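Local coordinates for putative nisin-resistance protein (Streptococcus agalactiae 515, PDB 4Y68) that probably cleaves the lantibiotic nisin as a peptidase of family S41, thereby conferring resistance to it, at residues Asp41-Arg53 with Leu181-Thr193. Sequence-based numbering, arbitrary orientation.
Sequences DRVEQRGLYSQGR and LFHYTDKYGNKKT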
loop_
_atom_site.group_PDB
_atom_site.type_symbol
_atom_site.label_atom_id
_atom_site.label_comp_id
_atom_site.label_asym_id
_atom_site.label_seq_id
_atom_site.Cartn_x
_atom_site.Cartn_y
_atom_site.Cartn_z
ATOM N N ASP A 41 -15.783 -13.348 -11.968
ATOM C CA ASP A 41 -15.507 -14.487 -11.098
ATOM C C ASP A 41 -14.549 -14.117 -9.946
ATOM O O ASP A 41 -14.809 -14.447 -8.787
ATOM C CB ASP A 41 -14.910 -15.654 -11.905
ATOM C CG ASP A 41 -15.939 -16.351 -12.799
ATOM O OD1 ASP A 41 -17.151 -16.315 -12.503
ATOM O OD2 ASP A 41 -15.527 -16.954 -13.799
ATOM N N ARG A 42 -13.447 -13.435 -10.264
ATOM C CA ARG A 42 -12.471 -13.039 -9.243
ATOM C C ARG A 42 -13.084 -12.111 -8.233
ATOM O O ARG A 42 -12.884 -12.263 -7.029
ATOM C CB ARG A 42 -11.266 -12.328 -9.860
ATOM C CG ARG A 42 -10.303 -13.224 -10.530
ATOM C CD ARG A 42 -9.458 -14.007 -9.529
ATOM N NE ARG A 42 -8.500 -14.811 -10.277
ATOM C CZ ARG A 42 -7.971 -15.949 -9.850
ATOM N NH1 ARG A 42 -8.295 -16.433 -8.652
ATOM N NH2 ARG A 42 -7.118 -16.602 -10.630
ATOM N N VAL A 43 -13.816 -11.124 -8.741
ATOM C CA VAL A 43 -14.456 -10.153 -7.875
ATOM C C VAL A 43 -15.383 -10.870 -6.918
ATOM O O VAL A 43 -15.324 -10.640 -5.704
ATOM C CB VAL A 43 -15.218 -9.099 -8.684
ATOM C CG1 VAL A 43 -16.085 -8.239 -7.758
ATOM C CG2 VAL A 43 -14.236 -8.245 -9.463
ATOM N N GLU A 44 -16.207 -11.773 -7.450
ATOM C CA GLU A 44 -17.099 -12.536 -6.593
ATOM C C GLU A 44 -16.306 -13.420 -5.604
ATOM O O GLU A 44 -16.683 -13.564 -4.429
ATOM C CB GLU A 44 -18.076 -13.391 -7.425
ATOM C CG GLU A 44 -18.965 -14.264 -6.555
ATOM C CD GLU A 44 -20.380 -14.523 -7.107
ATOM O OE1 GLU A 44 -20.890 -13.800 -8.011
ATOM O OE2 GLU A 44 -21.007 -15.477 -6.598
ATOM N N GLN A 45 -15.197 -13.986 -6.057
ATOM C CA GLN A 45 -14.459 -14.941 -5.223
ATOM C C GLN A 45 -13.770 -14.278 -4.012
ATOM O O GLN A 45 -13.657 -14.896 -2.947
ATOM C CB GLN A 45 -13.419 -15.707 -6.077
ATOM C CG GLN A 45 -12.464 -16.637 -5.270
ATOM C CD GLN A 45 -11.312 -17.264 -6.107
ATOM O OE1 GLN A 45 -10.463 -16.560 -6.665
ATOM N NE2 GLN A 45 -11.292 -18.595 -6.183
ATOM N N ARG A 46 -13.317 -13.030 -4.150
ATOM C CA ARG A 46 -12.453 -12.450 -3.110
ATOM C C ARG A 46 -12.846 -11.044 -2.642
ATOM O O ARG A 46 -12.415 -10.607 -1.567
ATOM C CB ARG A 46 -10.996 -12.420 -3.593
ATOM C CG ARG A 46 -10.345 -13.785 -3.863
ATOM C CD ARG A 46 -10.110 -14.581 -2.561
ATOM N NE ARG A 46 -9.279 -13.856 -1.587
ATOM C CZ ARG A 46 -9.309 -14.056 -0.268
ATOM N NH1 ARG A 46 -10.147 -14.955 0.250
ATOM N NH2 ARG A 46 -8.517 -13.344 0.541
ATOM N N GLY A 47 -13.640 -10.336 -3.440
ATOM C CA GLY A 47 -14.036 -8.972 -3.109
ATOM C C GLY A 47 -14.828 -8.930 -1.816
ATOM O O GLY A 47 -15.614 -9.835 -1.547
ATOM N N LEU A 48 -14.636 -7.889 -1.011
ATOM C CA LEU A 48 -15.292 -7.820 0.299
ATOM C C LEU A 48 -16.816 -7.763 0.246
ATOM O O LEU A 48 -17.473 -8.278 1.147
ATOM C CB LEU A 48 -14.794 -6.609 1.086
ATOM C CG LEU A 48 -13.371 -6.726 1.631
ATOM C CD1 LEU A 48 -12.965 -5.392 2.185
ATOM C CD2 LEU A 48 -13.322 -7.791 2.730
ATOM N N TYR A 49 -17.349 -7.148 -0.814
ATOM C CA TYR A 49 -18.745 -6.733 -0.902
ATOM C C TYR A 49 -19.535 -7.465 -1.990
ATOM O O TYR A 49 -20.688 -7.140 -2.250
ATOM C CB TYR A 49 -18.816 -5.224 -1.164
ATOM C CG TYR A 49 -17.950 -4.458 -0.213
ATOM C CD1 TYR A 49 -16.817 -3.795 -0.656
ATOM C CD2 TYR A 49 -18.251 -4.424 1.154
ATOM C CE1 TYR A 49 -16.006 -3.091 0.239
ATOM C CE2 TYR A 49 -17.451 -3.736 2.051
ATOM C CZ TYR A 49 -16.332 -3.070 1.584
ATOM O OH TYR A 49 -15.547 -2.398 2.467
ATOM N N SER A 50 -18.915 -8.464 -2.604
ATOM C CA SER A 50 -19.465 -9.056 -3.806
ATOM C C SER A 50 -20.373 -10.242 -3.483
ATOM O O SER A 50 -20.113 -11.369 -3.894
ATOM C CB SER A 50 -18.321 -9.474 -4.724
ATOM O OG SER A 50 -17.416 -10.313 -4.024
ATOM N N GLN A 51 -21.421 -9.981 -2.711
ATOM C CA GLN A 51 -22.441 -10.992 -2.430
ATOM C C GLN A 51 -23.772 -10.298 -2.187
ATOM O O GLN A 51 -23.796 -9.136 -1.819
ATOM C CB GLN A 51 -22.067 -11.863 -1.216
ATOM C CG GLN A 51 -21.765 -11.096 0.080
ATOM C CD GLN A 51 -20.331 -10.589 0.128
ATOM O OE1 GLN A 51 -19.429 -11.196 -0.449
ATOM N NE2 GLN A 51 -20.118 -9.468 0.809
ATOM N N GLY A 52 -24.875 -11.008 -2.396
ATOM C CA GLY A 52 -26.173 -10.488 -2.009
ATOM C C GLY A 52 -26.967 -9.907 -3.156
ATOM O O GLY A 52 -26.494 -9.849 -4.289
ATOM N N ARG A 53 -28.172 -9.446 -2.845
ATOM C CA ARG A 53 -29.128 -9.018 -3.862
ATOM C C ARG A 53 -28.618 -7.893 -4.747
ATOM O O ARG A 53 -28.773 -7.958 -5.961
ATOM C CB ARG A 53 -30.446 -8.585 -3.212
ATOM C CG ARG A 53 -31.595 -8.405 -4.205
ATOM C CD ARG A 53 -32.255 -9.759 -4.584
ATOM N NE ARG A 53 -33.633 -9.535 -5.029
ATOM C CZ ARG A 53 -34.013 -9.452 -6.301
ATOM N NH1 ARG A 53 -33.133 -9.627 -7.288
ATOM N NH2 ARG A 53 -35.288 -9.219 -6.586
ATOM N N LEU A 181 3.004 -6.498 12.152
ATOM C CA LEU A 181 2.923 -5.135 11.643
ATOM C C LEU A 181 1.476 -4.632 11.620
ATOM O O LEU A 181 1.192 -3.550 12.136
ATOM C CB LEU A 181 3.550 -5.061 10.252
ATOM C CG LEU A 181 5.050 -4.748 10.179
ATOM C CD1 LEU A 181 5.778 -4.877 11.507
ATOM C CD2 LEU A 181 5.720 -5.572 9.103
ATOM N N PHE A 182 0.578 -5.395 10.998
ATOM C CA PHE A 182 -0.864 -5.152 11.091
ATOM C C PHE A 182 -1.586 -6.476 10.807
ATOM O O PHE A 182 -0.950 -7.437 10.395
ATOM C CB PHE A 182 -1.330 -4.033 10.126
ATOM C CG PHE A 182 -0.994 -4.297 8.681
ATOM C CD1 PHE A 182 0.209 -3.871 8.143
ATOM C CD2 PHE A 182 -1.868 -4.986 7.868
ATOM C CE1 PHE A 182 0.528 -4.126 6.818
ATOM C CE2 PHE A 182 -1.554 -5.235 6.538
ATOM C CZ PHE A 182 -0.362 -4.812 6.014
ATOM N N HIS A 183 -2.897 -6.531 11.052
ATOM C CA HIS A 183 -3.718 -7.713 10.694
ATOM C C HIS A 183 -4.685 -7.417 9.549
ATOM O O HIS A 183 -4.993 -6.264 9.257
ATOM C CB HIS A 183 -4.540 -8.199 11.888
ATOM C CG HIS A 183 -3.769 -8.278 13.161
ATOM N ND1 HIS A 183 -3.000 -9.369 13.501
ATOM C CD2 HIS A 183 -3.669 -7.409 14.193
ATOM C CE1 HIS A 183 -2.451 -9.165 14.683
ATOM N NE2 HIS A 183 -2.842 -7.983 15.126
ATOM N N TYR A 184 -5.195 -8.460 8.910
ATOM C CA TYR A 184 -6.247 -8.246 7.934
ATOM C C TYR A 184 -7.152 -9.478 7.868
ATOM O O TYR A 184 -6.702 -10.612 8.040
ATOM C CB TYR A 184 -5.652 -7.885 6.556
ATOM C CG TYR A 184 -4.794 -8.952 5.929
ATOM C CD1 TYR A 184 -3.523 -9.244 6.431
ATOM C CD2 TYR A 184 -5.242 -9.666 4.825
ATOM C CE1 TYR A 184 -2.724 -10.238 5.845
ATOM C CE2 TYR A 184 -4.465 -10.651 4.238
ATOM C CZ TYR A 184 -3.210 -10.938 4.751
ATOM O OH TYR A 184 -2.449 -11.913 4.155
ATOM N N THR A 185 -8.439 -9.243 7.643
ATOM C CA THR A 185 -9.433 -10.318 7.608
ATOM C C THR A 185 -10.196 -10.332 6.288
ATOM O O THR A 185 -10.629 -9.277 5.840
ATOM C CB THR A 185 -10.441 -10.153 8.769
ATOM O OG1 THR A 185 -9.723 -10.081 10.002
ATOM C CG2 THR A 185 -11.474 -11.310 8.798
ATOM N N ASP A 186 -10.378 -11.503 5.673
ATOM C CA ASP A 186 -11.073 -11.550 4.376
ATOM C C ASP A 186 -12.591 -11.734 4.516
ATOM O O ASP A 186 -13.114 -11.799 5.621
ATOM C CB ASP A 186 -10.489 -12.647 3.467
ATOM C CG ASP A 186 -10.755 -14.071 3.955
ATOM O OD1 ASP A 186 -11.618 -14.327 4.828
ATOM O OD2 ASP A 186 -10.079 -14.969 3.412
ATOM N N LYS A 187 -13.294 -11.821 3.395
ATOM C CA LYS A 187 -14.759 -11.949 3.430
ATOM C C LYS A 187 -15.211 -13.256 4.081
ATOM O O LYS A 187 -16.338 -13.346 4.555
ATOM C CB LYS A 187 -15.350 -11.843 2.014
ATOM C CG LYS A 187 -14.974 -13.007 1.123
ATOM C CD LYS A 187 -15.343 -12.774 -0.357
ATOM C CE LYS A 187 -16.835 -12.595 -0.555
ATOM N NZ LYS A 187 -17.149 -12.211 -1.987
ATOM N N TYR A 188 -14.338 -14.265 4.125
ATOM C CA TYR A 188 -14.698 -15.542 4.741
ATOM C C TYR A 188 -14.359 -15.572 6.239
ATOM O O TYR A 188 -14.508 -16.588 6.909
ATOM C CB TYR A 188 -14.030 -16.699 3.982
ATOM C CG TYR A 188 -14.412 -16.654 2.513
ATOM C CD1 TYR A 188 -15.668 -17.104 2.082
ATOM C CD2 TYR A 188 -13.555 -16.112 1.569
ATOM C CE1 TYR A 188 -16.042 -17.036 0.728
ATOM C CE2 TYR A 188 -13.921 -16.026 0.227
ATOM C CZ TYR A 188 -15.162 -16.494 -0.195
ATOM O OH TYR A 188 -15.530 -16.398 -1.533
ATOM N N GLY A 189 -13.932 -14.435 6.772
ATOM C CA GLY A 189 -13.608 -14.359 8.184
ATOM C C GLY A 189 -12.244 -14.916 8.554
ATOM O O GLY A 189 -11.962 -15.082 9.725
ATOM N N ASN A 190 -11.410 -15.217 7.560
ATOM C CA ASN A 190 -10.017 -15.622 7.790
ATOM C C ASN A 190 -9.159 -14.430 8.222
ATOM O O ASN A 190 -8.937 -13.498 7.443
ATOM C CB ASN A 190 -9.408 -16.239 6.524
ATOM C CG ASN A 190 -10.186 -17.451 6.033
ATOM O OD1 ASN A 190 -10.459 -18.366 6.806
ATOM N ND2 ASN A 190 -10.548 -17.462 4.745
ATOM N N LYS A 191 -8.672 -14.466 9.458
ATOM C CA LYS A 191 -7.790 -13.422 9.950
ATOM C C LYS A 191 -6.326 -13.782 9.734
ATOM O O LYS A 191 -5.872 -14.863 10.101
ATOM C CB LYS A 191 -8.043 -13.140 11.427
ATOM C CG LYS A 191 -7.318 -11.889 11.919
ATOM C CD LYS A 191 -7.559 -11.648 13.402
ATOM C CE LYS A 191 -6.887 -10.365 13.833
ATOM N NZ LYS A 191 -7.021 -10.172 15.297
ATOM N N LYS A 192 -5.591 -12.870 9.113
ATOM C CA LYS A 192 -4.167 -13.090 8.893
ATOM C C LYS A 192 -3.348 -11.912 9.412
ATOM O O LYS A 192 -3.881 -10.896 9.887
ATOM C CB LYS A 192 -3.883 -13.330 7.410
ATOM C CG LYS A 192 -4.483 -14.624 6.870
ATOM C CD LYS A 192 -4.158 -14.804 5.380
ATOM C CE LYS A 192 -4.522 -16.214 4.874
ATOM N NZ LYS A 192 -3.938 -16.524 3.514
ATOM N N THR A 193 -2.040 -12.053 9.330
ATOM C CA THR A 193 -1.162 -11.068 9.936
ATOM C C THR A 193 -0.032 -10.772 8.974
ATOM O O THR A 193 0.512 -11.685 8.393
ATOM C CB THR A 193 -0.612 -11.573 11.287
ATOM O OG1 THR A 193 -1.655 -11.535 12.270
ATOM C CG2 THR A 193 0.536 -10.696 11.764
HETATM O O HOH W 1 -17.894 -16.142 -2.793
HETATM O O HOH W 2 -11.972 -11.590 0.958
HETATM O O HOH W 3 -7.116 -13.181 3.100
#
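Lys187 carries the tight part of this contact, its ammonium driven into the carbonyl-lined C-terminal end of helix 32-46. NZ donates to Glu44 O at 2.8 Å and to Gly47 O at 2.9 Å; the second carbonyl receives it in plane, the first with the donor tilted out of plane. A weak third bond reaches Gln51 OE1, and Ser50 OG lies 2.8 Å from the same NZ. With oxygens gathered this densely, the C-terminal end of the helix would be expected to stabilise the positive charge. CG sits between the backbone N and the carbonyl carbon, the near-extended chi2 lays CD 3.2 Å from Gly47 O, and the bend at chi3 (-62°) then turns CE and NZ in among the oxygens.

Lys187 and Tyr188 are the central residues of a type I beta turn, Asp186 to Gly189, which closes the hairpin of strands 180-185 and 191-195. The hairpin belongs to the antiparallel sheet that also includes strand 267-276, so the contact docks its tip on the N-terminal helical region, against the end of helix 32-46 and the loop after it.

Away from the ammonium, toward Tyr188 and Arg46, the contact is looser and wetter. Tyr188 is exposed; its OH donates to Gln45 O at 2.8 Å, and a water links that hydroxyl to Glu44 O. Another water joins Arg46 O to Lys187 N. Arg46 NH1 forms a salt bridge of 3.2 Å with Asp186 OD2: OD2 lies in the guanidinium plane, while NH1 comes from above the carboxylate plane, the two planes being 69° apart. The bond is nearly straight at 167°; the stronger partner of Arg46, Glu258 on strand 256-261, takes NH2. Asp186 OD2 also accepts Asn190 ND2 through its syn lone pair, which ties the carboxylate to the hairpin.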